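Local structure of glycerate dehydrogenase/glyoxylate reductase (2CUK) at residues 65-70 against 298-303; 109-114 against 140-145; 237-242 against 264-269. The protein probably reduces hydroxypyruvate and glyoxylate to the corresponding 2-hydroxyacids with a nicotinamide cofactor. All blocks are in the same frame, centred on the assembly; numbering follows the deposited sequence.

Overall arrangement
The three contacts lie in the two parallel-sheet domains of a D-2-hydroxyacid dehydrogenase. Interaction 1 closes a helix from the end of the chain onto the five-stranded sheet of the N-terminal domain. Interactions 2 and 3 belong to the six-stranded Rossmann domain and lie about 20 Å apart between centres, whereas the centre of interaction 1 is about 46 and 45 Å from theirs. All three rest mainly on aliphatic packing. Interaction 2 is the buried one, at the subunit interface, and adds a backbone hydrogen bond at a helix end; interactions 1 and 3 are partly buried, interaction 1 edged by a lysine chain, interaction 3 by a histidine whose ring is held within its own segment.

Interaction 1: residues 65-70 against 298-303; sequences GLKVIA and LAVLEG
The five-stranded parallel sheet of the N-terminal domain is covered here by the last turn of helix 283-301, which sets V300 and L301 against V68, the first residue of strand 68-70, and K67 just before it. The two valines carry the buried part. V68 CB lies 3.8 Å from V300 CG1, and beside this pair the methyls V68 CG2 and V300 CG2 meet, also at 3.8 Å. With V300 CG1 opposite its own backbone N (chi1 178°), both V300 methyls can reach V68. K67 borders the contact on the more open side. Extended at chi2, its chain rests CD on L301 CD2 at 3.9 Å; bends at chi3 (75°) and chi4 (-64°) then fold NZ back toward V300 CG1 and to 3.5 Å from V300 O. Replacing V300 with an alanine would take away both methyls and would probably leave V68 CB and CG2 facing a gap. L297 of the same helix continues the cover over V68 and A70. G303, at positive phi, ends the helix in a Schellman motif, with G303 N bonded to V300 O and R304 N to A299 O. A C-terminal helix returning to the first domain is typical of the two-domain fold of D-2-hydroxyacid dehydrogenases.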
loop_
_atom_site.group_PDB
_atom_site.type_symbol
_atom_site.label_atom_id
_atom_site.label_comp_id
_atom_site.label_asym_id
_atom_site.label_seq_id
_atom_site.Cartn_x
_atom_site.Cartn_y
_atom_site.Cartn_z
ATOM N N GLY A 65 -10.030 -42.077 17.632
ATOM C CA GLY A 65 -11.403 -41.609 17.678
ATOM C C GLY A 65 -11.626 -40.265 17.008
ATOM O O GLY A 65 -12.712 -39.694 17.105
ATOM N N LEU A 66 -10.601 -39.754 16.330
ATOM C CA LEU A 66 -10.701 -38.471 15.638
ATOM C C LEU A 66 -11.639 -38.628 14.444
ATOM O O LEU A 66 -11.467 -39.539 13.637
ATOM C CB LEU A 66 -9.314 -38.024 15.163
ATOM C CG LEU A 66 -9.190 -36.644 14.508
ATOM C CD1 LEU A 66 -9.553 -35.562 15.511
ATOM C CD2 LEU A 66 -7.772 -36.442 14.010
ATOM N N LYS A 67 -12.625 -37.740 14.334
ATOM C CA LYS A 67 -13.593 -37.807 13.241
ATOM C C LYS A 67 -13.368 -36.778 12.138
ATOM O O LYS A 67 -13.666 -37.033 10.972
ATOM C CB LYS A 67 -15.016 -37.633 13.782
ATOM C CG LYS A 67 -15.431 -38.667 14.818
ATOM C CD LYS A 67 -16.870 -38.465 15.283
ATOM C CE LYS A 67 -17.884 -38.931 14.240
ATOM N NZ LYS A 67 -17.833 -38.149 12.974
ATOM N N VAL A 68 -12.842 -35.613 12.499
ATOM C CA VAL A 68 -12.635 -34.571 11.507
ATOM C C VAL A 68 -11.464 -33.650 11.789
ATOM O O VAL A 68 -11.181 -33.299 12.936
ATOM C CB VAL A 68 -13.901 -33.698 11.370
ATOM C CG1 VAL A 68 -14.254 -33.092 12.722
ATOM C CG2 VAL A 68 -13.679 -32.598 10.340
ATOM N N ILE A 69 -10.786 -33.271 10.716
ATOM C CA ILE A 69 -9.671 -32.344 10.787
ATOM C C ILE A 69 -10.136 -31.133 9.982
ATOM O O ILE A 69 -10.075 -31.134 8.751
ATOM C CB ILE A 69 -8.394 -32.928 10.140
ATOM C CG1 ILE A 69 -7.947 -34.182 10.899
ATOM C CG2 ILE A 69 -7.282 -31.884 10.152
ATOM C CD1 ILE A 69 -6.740 -34.861 10.289
ATOM N N ALA A 70 -10.640 -30.120 10.680
ATOM C CA ALA A 70 -11.116 -28.904 10.032
ATOM C C ALA A 70 -9.980 -27.892 10.021
ATOM O O ALA A 70 -9.760 -27.165 10.994
ATOM C CB ALA A 70 -12.324 -28.341 10.779
ATOM N N LEU A 298 -18.451 -28.948 12.917
ATOM C CA LEU A 298 -19.761 -29.286 13.466
ATOM C C LEU A 298 -20.541 -30.161 12.495
ATOM O O LEU A 298 -21.204 -31.115 12.903
ATOM C CB LEU A 298 -20.570 -28.020 13.773
ATOM C CG LEU A 298 -20.273 -27.324 15.105
ATOM C CD1 LEU A 298 -21.097 -26.051 15.219
ATOM C CD2 LEU A 298 -20.597 -28.267 16.253
ATOM N N ALA A 299 -20.460 -29.832 11.210
ATOM C CA ALA A 299 -21.161 -30.595 10.182
ATOM C C ALA A 299 -20.827 -32.081 10.283
ATOM O O ALA A 299 -21.723 -32.924 10.337
ATOM C CB ALA A 299 -20.796 -30.072 8.801
ATOM N N VAL A 300 -19.535 -32.398 10.312
ATOM C CA VAL A 300 -19.101 -33.786 10.396
ATOM C C VAL A 300 -19.533 -34.441 11.707
ATOM O O VAL A 300 -19.934 -35.603 11.717
ATOM C CB VAL A 300 -17.567 -33.909 10.256
ATOM C CG1 VAL A 300 -17.144 -35.367 10.391
ATOM C CG2 VAL A 300 -17.124 -33.363 8.912
ATOM N N LEU A 301 -19.459 -33.702 12.809
ATOM C CA LEU A 301 -19.848 -34.260 14.100
ATOM C C LEU A 301 -21.352 -34.484 14.216
ATOM O O LEU A 301 -21.804 -35.252 15.063
ATOM C CB LEU A 301 -19.374 -33.358 15.242
ATOM C CG LEU A 301 -17.862 -33.183 15.406
ATOM C CD1 LEU A 301 -17.588 -32.419 16.695
ATOM C CD2 LEU A 301 -17.171 -34.542 15.444
ATOM N N GLU A 302 -22.126 -33.812 13.371
ATOM C CA GLU A 302 -23.576 -33.969 13.393
ATOM C C GLU A 302 -24.020 -34.947 12.313
ATOM O O GLU A 302 -25.187 -34.973 11.923
ATOM C CB GLU A 302 -24.267 -32.614 13.193
ATOM C CG GLU A 302 -24.159 -31.681 14.396
ATOM C CD GLU A 302 -24.890 -30.364 14.194
ATOM O OE1 GLU A 302 -26.087 -30.396 13.837
ATOM O OE2 GLU A 302 -24.273 -29.297 14.400
ATOM N N GLY A 303 -23.078 -35.749 11.833
ATOM C CA GLY A 303 -23.387 -36.724 10.806
ATOM C C GLY A 303 -23.814 -36.108 9.489
ATOM O O GLY A 303 -24.494 -36.755 8.692
#

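Interaction 2: residues 109-114 against 140-145; sequences LLLAVA and LDLQGL
L142 holds CG beside its backbone N (chi1 -60°) with an extended chi2, which spreads its two methyls toward helix 99-114, where L111 leans over to meet one of them. The helix belongs to the Rossmann domain, and segment 140-145 is the irregular run that leads into strand 146-150. The L111 and L142 side chains meet almost perpendicular to each other, L111 CD2 touching L142 CD1 at 3.7 Å. The other branch, L142 CD2, packs on A114 CB at 4.0 Å and more loosely on L110 CD1 at 4.4 Å. L142 thus divides its methyls over the helix: CD1 goes to L111, and CD2 is shared by A114 and L110. It also begins a type II turn that closes with L145 N bonded to L142 O and carries G144 at positive phi. The second subunit adds to the site: its D104 packs on L142 and accepts a hydrogen bond from Q143 NE2, and D141 OD1 bonds to its T285. A polar link completes the contact at the helix end, where A114 O accepts a 2.9 Å bond from L140 N; N-H...O is fairly straight at 162°, and the donor stands 33° off the carbonyl plane of A114.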
loop_
_atom_site.group_PDB
_atom_site.type_symbol
_atom_site.label_atom_id
_atom_site.label_comp_id
_atom_site.label_asym_id
_atom_site.label_seq_id
_atom_site.Cartn_x
_atom_site.Cartn_y
_atom_site.Cartn_z
ATOM N N LEU A 109 2.149 -4.488 -1.329
ATOM C CA LEU A 109 3.576 -4.733 -1.532
ATOM C C LEU A 109 4.059 -4.130 -2.849
ATOM O O LEU A 109 5.164 -3.591 -2.927
ATOM C CB LEU A 109 3.870 -6.242 -1.506
ATOM C CG LEU A 109 3.828 -6.927 -0.133
ATOM C CD1 LEU A 109 4.003 -8.439 -0.292
ATOM C CD2 LEU A 109 4.927 -6.351 0.756
ATOM N N LEU A 110 3.234 -4.219 -3.887
ATOM C CA LEU A 110 3.604 -3.642 -5.175
ATOM C C LEU A 110 3.817 -2.139 -4.991
ATOM O O LEU A 110 4.828 -1.585 -5.423
ATOM C CB LEU A 110 2.503 -3.893 -6.213
ATOM C CG LEU A 110 2.596 -3.096 -7.523
ATOM C CD1 LEU A 110 3.978 -3.247 -8.141
ATOM C CD2 LEU A 110 1.527 -3.575 -8.484
ATOM N N LEU A 111 2.861 -1.487 -4.335
ATOM C CA LEU A 111 2.939 -0.051 -4.093
ATOM C C LEU A 111 4.061 0.284 -3.120
ATOM O O LEU A 111 4.732 1.305 -3.270
ATOM C CB LEU A 111 1.606 0.467 -3.551
ATOM C CG LEU A 111 0.446 0.478 -4.551
ATOM C CD1 LEU A 111 -0.878 0.701 -3.827
ATOM C CD2 LEU A 111 0.692 1.577 -5.579
ATOM N N ALA A 112 4.271 -0.579 -2.130
ATOM C CA ALA A 112 5.325 -0.355 -1.151
ATOM C C ALA A 112 6.688 -0.291 -1.838
ATOM O O ALA A 112 7.511 0.559 -1.518
ATOM C CB ALA A 112 5.320 -1.464 -0.115
ATOM N N VAL A 113 6.915 -1.205 -2.777
ATOM C CA VAL A 113 8.170 -1.278 -3.518
ATOM C C VAL A 113 8.253 -0.213 -4.609
ATOM O O VAL A 113 9.211 0.556 -4.664
ATOM C CB VAL A 113 8.344 -2.672 -4.182
ATOM C CG1 VAL A 113 9.582 -2.685 -5.080
ATOM C CG2 VAL A 113 8.465 -3.743 -3.115
ATOM N N ALA A 114 7.237 -0.166 -5.465
ATOM C CA ALA A 114 7.209 0.761 -6.588
ATOM C C ALA A 114 7.405 2.215 -6.142
ATOM O O ALA A 114 8.107 2.999 -6.767
ATOM C CB ALA A 114 5.864 0.610 -7.297
ATOM N N LEU A 140 8.344 4.323 -9.308
ATOM C CA LEU A 140 7.817 3.981 -10.621
ATOM C C LEU A 140 6.335 4.290 -10.750
ATOM O O LEU A 140 5.533 3.834 -9.935
ATOM C CB LEU A 140 8.003 2.488 -10.901
ATOM C CG LEU A 140 9.399 1.879 -10.888
ATOM C CD1 LEU A 140 9.283 0.395 -11.218
ATOM C CD2 LEU A 140 10.290 2.584 -11.895
ATOM N N ASP A 141 5.974 5.070 -11.767
ATOM C CA ASP A 141 4.571 5.364 -12.026
ATOM C C ASP A 141 4.047 4.047 -12.597
ATOM O O ASP A 141 4.685 3.453 -13.466
ATOM C CB ASP A 141 4.436 6.474 -13.072
ATOM C CG ASP A 141 4.760 7.844 -12.514
ATOM O OD1 ASP A 141 3.967 8.357 -11.699
ATOM O OD2 ASP A 141 5.808 8.409 -12.882
ATOM N N LEU A 142 2.896 3.589 -12.117
ATOM C CA LEU A 142 2.334 2.319 -12.571
ATOM C C LEU A 142 1.541 2.372 -13.871
ATOM O O LEU A 142 1.392 1.361 -14.552
ATOM C CB LEU A 142 1.445 1.729 -11.472
ATOM C CG LEU A 142 2.140 1.429 -10.142
ATOM C CD1 LEU A 142 1.119 0.881 -9.143
ATOM C CD2 LEU A 142 3.262 0.432 -10.366
ATOM N N GLN A 143 1.031 3.548 -14.212
ATOM C CA GLN A 143 0.227 3.715 -15.416
ATOM C C GLN A 143 0.919 3.244 -16.695
ATOM O O GLN A 143 2.002 3.714 -17.042
ATOM C CB GLN A 143 -0.196 5.178 -15.546
ATOM C CG GLN A 143 -1.124 5.652 -14.418
ATOM C CD GLN A 143 -0.528 5.457 -13.027
ATOM O OE1 GLN A 143 0.539 5.988 -12.715
ATOM N NE2 GLN A 143 -1.220 4.695 -12.185
ATOM N N GLY A 144 0.285 2.304 -17.386
ATOM C CA GLY A 144 0.841 1.788 -18.622
ATOM C C GLY A 144 1.774 0.604 -18.454
ATOM O O GLY A 144 2.090 -0.069 -19.433
ATOM N N LEU A 145 2.229 0.345 -17.229
ATOM C CA LEU A 145 3.124 -0.783 -16.993
ATOM C C LEU A 145 2.365 -2.097 -17.069
ATOM O O LEU A 145 1.149 -2.144 -16.863
ATOM C CB LEU A 145 3.810 -0.664 -15.628
ATOM C CG LEU A 145 5.018 0.276 -15.540
ATOM C CD1 LEU A 145 4.608 1.695 -15.894
ATOM C CD2 LEU A 145 5.591 0.223 -14.136
#

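Interaction 3: residues 237-242 against 264-269; sequences EALVEA and HPLYAL
Helix 236-243 passes V240 within 6.2 Å of L266, measured between their CA atoms, where segment 264-269 is turned back on itself by i to i+3 backbone bonds such as A268 N to P265 O. The contact centres on one methyl. V240 CG2 packs against three successive residues: L266 CG at 3.8 Å, H264 CE1 at 3.9 Å and P265 CG at 4.1 Å. It reaches the imidazole obliquely. V240 chi1 of 169° turns CG2 beside its own N and toward this trio, and leaves CG1 to approach L269 CD1 loosely. L239 CD2 and L266 CD2 extend the apolar patch inward, where L252 of strand 249-252 lies against both leucines.

The histidine ring is fixed from within its own segment. H264 ND1 accepts a nearly straight bond from L266 N (3.2 Å, 171°), with the donor close to the ring plane. P265 CD sits over one face of the ring, toward the rim. Accepting at ND1 implies that this nitrogen carries no proton, so a neutral ring would probably bear its hydrogen on NE2. Y267, which takes no part in the contact, packs on A124 of the second subunit.

The pairing joins the crossover helix of a beta-alpha-beta unit, between strands 224-227 and 249-252, to the following connection toward strand 272-274, as suits the parallel sheet of a Rossmann fold.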
loop_
_atom_site.group_PDB
_atom_site.type_symbol
_atom_site.label_atom_id
_atom_site.label_comp_id
_atom_site.label_asym_id
_atom_site.label_seq_id
_atom_site.Cartn_x
_atom_site.Cartn_y
_atom_site.Cartn_z
ATOM N N GLU A 237 18.515 -17.037 -2.481
ATOM C CA GLU A 237 19.874 -16.554 -2.683
ATOM C C GLU A 237 20.023 -15.869 -4.040
ATOM O O GLU A 237 20.683 -14.848 -4.181
ATOM C CB GLU A 237 20.824 -17.750 -2.594
ATOM C CG GLU A 237 22.283 -17.353 -2.820
ATOM C CD GLU A 237 23.172 -18.178 -1.916
ATOM O OE1 GLU A 237 22.653 -19.006 -1.181
ATOM O OE2 GLU A 237 24.386 -17.982 -1.956
ATOM N N ALA A 238 19.388 -16.415 -5.072
ATOM C CA ALA A 238 19.441 -15.819 -6.401
ATOM C C ALA A 238 18.729 -14.469 -6.427
ATOM O O ALA A 238 19.155 -13.553 -7.128
ATOM C CB ALA A 238 18.813 -16.764 -7.427
ATOM N N LEU A 239 17.647 -14.341 -5.663
ATOM C CA LEU A 239 16.916 -13.082 -5.617
ATOM C C LEU A 239 17.828 -11.982 -5.067
ATOM O O LEU A 239 17.821 -10.857 -5.566
ATOM C CB LEU A 239 15.667 -13.211 -4.742
ATOM C CG LEU A 239 14.833 -11.927 -4.630
ATOM C CD1 LEU A 239 14.385 -11.469 -6.016
ATOM C CD2 LEU A 239 13.618 -12.188 -3.738
ATOM N N VAL A 240 18.608 -12.311 -4.038
ATOM C CA VAL A 240 19.541 -11.350 -3.452
ATOM C C VAL A 240 20.493 -10.849 -4.538
ATOM O O VAL A 240 20.758 -9.656 -4.650
ATOM C CB VAL A 240 20.388 -11.989 -2.320
ATOM C CG1 VAL A 240 21.528 -11.041 -1.929
ATOM C CG2 VAL A 240 19.514 -12.282 -1.106
ATOM N N GLU A 241 21.000 -11.780 -5.338
ATOM C CA GLU A 241 21.911 -11.441 -6.425
ATOM C C GLU A 241 21.277 -10.457 -7.411
ATOM O O GLU A 241 21.879 -9.444 -7.763
ATOM C CB GLU A 241 22.322 -12.710 -7.173
ATOM C CG GLU A 241 23.139 -13.692 -6.339
ATOM C CD GLU A 241 23.390 -15.013 -7.060
ATOM O OE1 GLU A 241 23.312 -15.042 -8.307
ATOM O OE2 GLU A 241 23.678 -16.021 -6.383
ATOM N N ALA A 242 20.055 -10.768 -7.837
ATOM C CA ALA A 242 19.312 -9.959 -8.801
ATOM C C ALA A 242 18.896 -8.594 -8.283
ATOM O O ALA A 242 18.679 -7.665 -9.068
ATOM C CB ALA A 242 18.066 -10.730 -9.273
ATOM N N HIS A 264 19.712 -12.205 7.472
ATOM C CA HIS A 264 19.696 -12.526 6.047
ATOM C C HIS A 264 19.871 -11.243 5.228
ATOM O O HIS A 264 19.260 -10.219 5.529
ATOM C CB HIS A 264 18.375 -13.212 5.687
ATOM C CG HIS A 264 18.382 -13.870 4.344
ATOM N ND1 HIS A 264 18.251 -13.166 3.165
ATOM C CD2 HIS A 264 18.535 -15.169 3.991
ATOM C CE1 HIS A 264 18.327 -14.003 2.146
ATOM N NE2 HIS A 264 18.499 -15.224 2.618
ATOM N N PRO A 265 20.717 -11.282 4.186
ATOM C CA PRO A 265 20.963 -10.108 3.338
ATOM C C PRO A 265 19.743 -9.371 2.774
ATOM O O PRO A 265 19.798 -8.163 2.559
ATOM C CB PRO A 265 21.895 -10.647 2.244
ATOM C CG PRO A 265 21.722 -12.147 2.309
ATOM C CD PRO A 265 21.566 -12.409 3.772
ATOM N N LEU A 266 18.642 -10.074 2.532
ATOM C CA LEU A 266 17.461 -9.395 2.006
ATOM C C LEU A 266 17.022 -8.241 2.902
ATOM O O LEU A 266 16.512 -7.237 2.413
ATOM C CB LEU A 266 16.296 -10.371 1.836
ATOM C CG LEU A 266 16.272 -11.163 0.526
ATOM C CD1 LEU A 266 15.086 -12.109 0.532
ATOM C CD2 LEU A 266 16.191 -10.202 -0.657
ATOM N N TYR A 267 17.225 -8.379 4.209
ATOM C CA TYR A 267 16.829 -7.332 5.150
ATOM C C TYR A 267 17.697 -6.091 5.041
ATOM O O TYR A 267 17.294 -5.013 5.468
ATOM C CB TYR A 267 16.869 -7.852 6.589
ATOM C CG TYR A 267 15.749 -8.803 6.933
ATOM C CD1 TYR A 267 14.415 -8.383 6.909
ATOM C CD2 TYR A 267 16.017 -10.122 7.287
ATOM C CE1 TYR A 267 13.377 -9.262 7.230
ATOM C CE2 TYR A 267 14.992 -11.004 7.612
ATOM C CZ TYR A 267 13.677 -10.571 7.583
ATOM O OH TYR A 267 12.669 -11.446 7.921
ATOM N N ALA A 268 18.888 -6.243 4.469
ATOM C CA ALA A 268 19.806 -5.124 4.310
ATOM C C ALA A 268 19.603 -4.401 2.973
ATOM O O ALA A 268 20.257 -3.395 2.701
ATOM C CB ALA A 268 21.246 -5.614 4.428
ATOM N N LEU A 269 18.694 -4.910 2.145
ATOM C CA LEU A 269 18.421 -4.299 0.843
ATOM C C LEU A 269 17.201 -3.389 0.912
ATOM O O LEU A 269 16.081 -3.850 1.117
ATOM C CB LEU A 269 18.199 -5.381 -0.224
ATOM C CG LEU A 269 19.413 -6.261 -0.537
ATOM C CD1 LEU A 269 19.031 -7.348 -1.534
ATOM C CD2 LEU A 269 20.533 -5.396 -1.093
#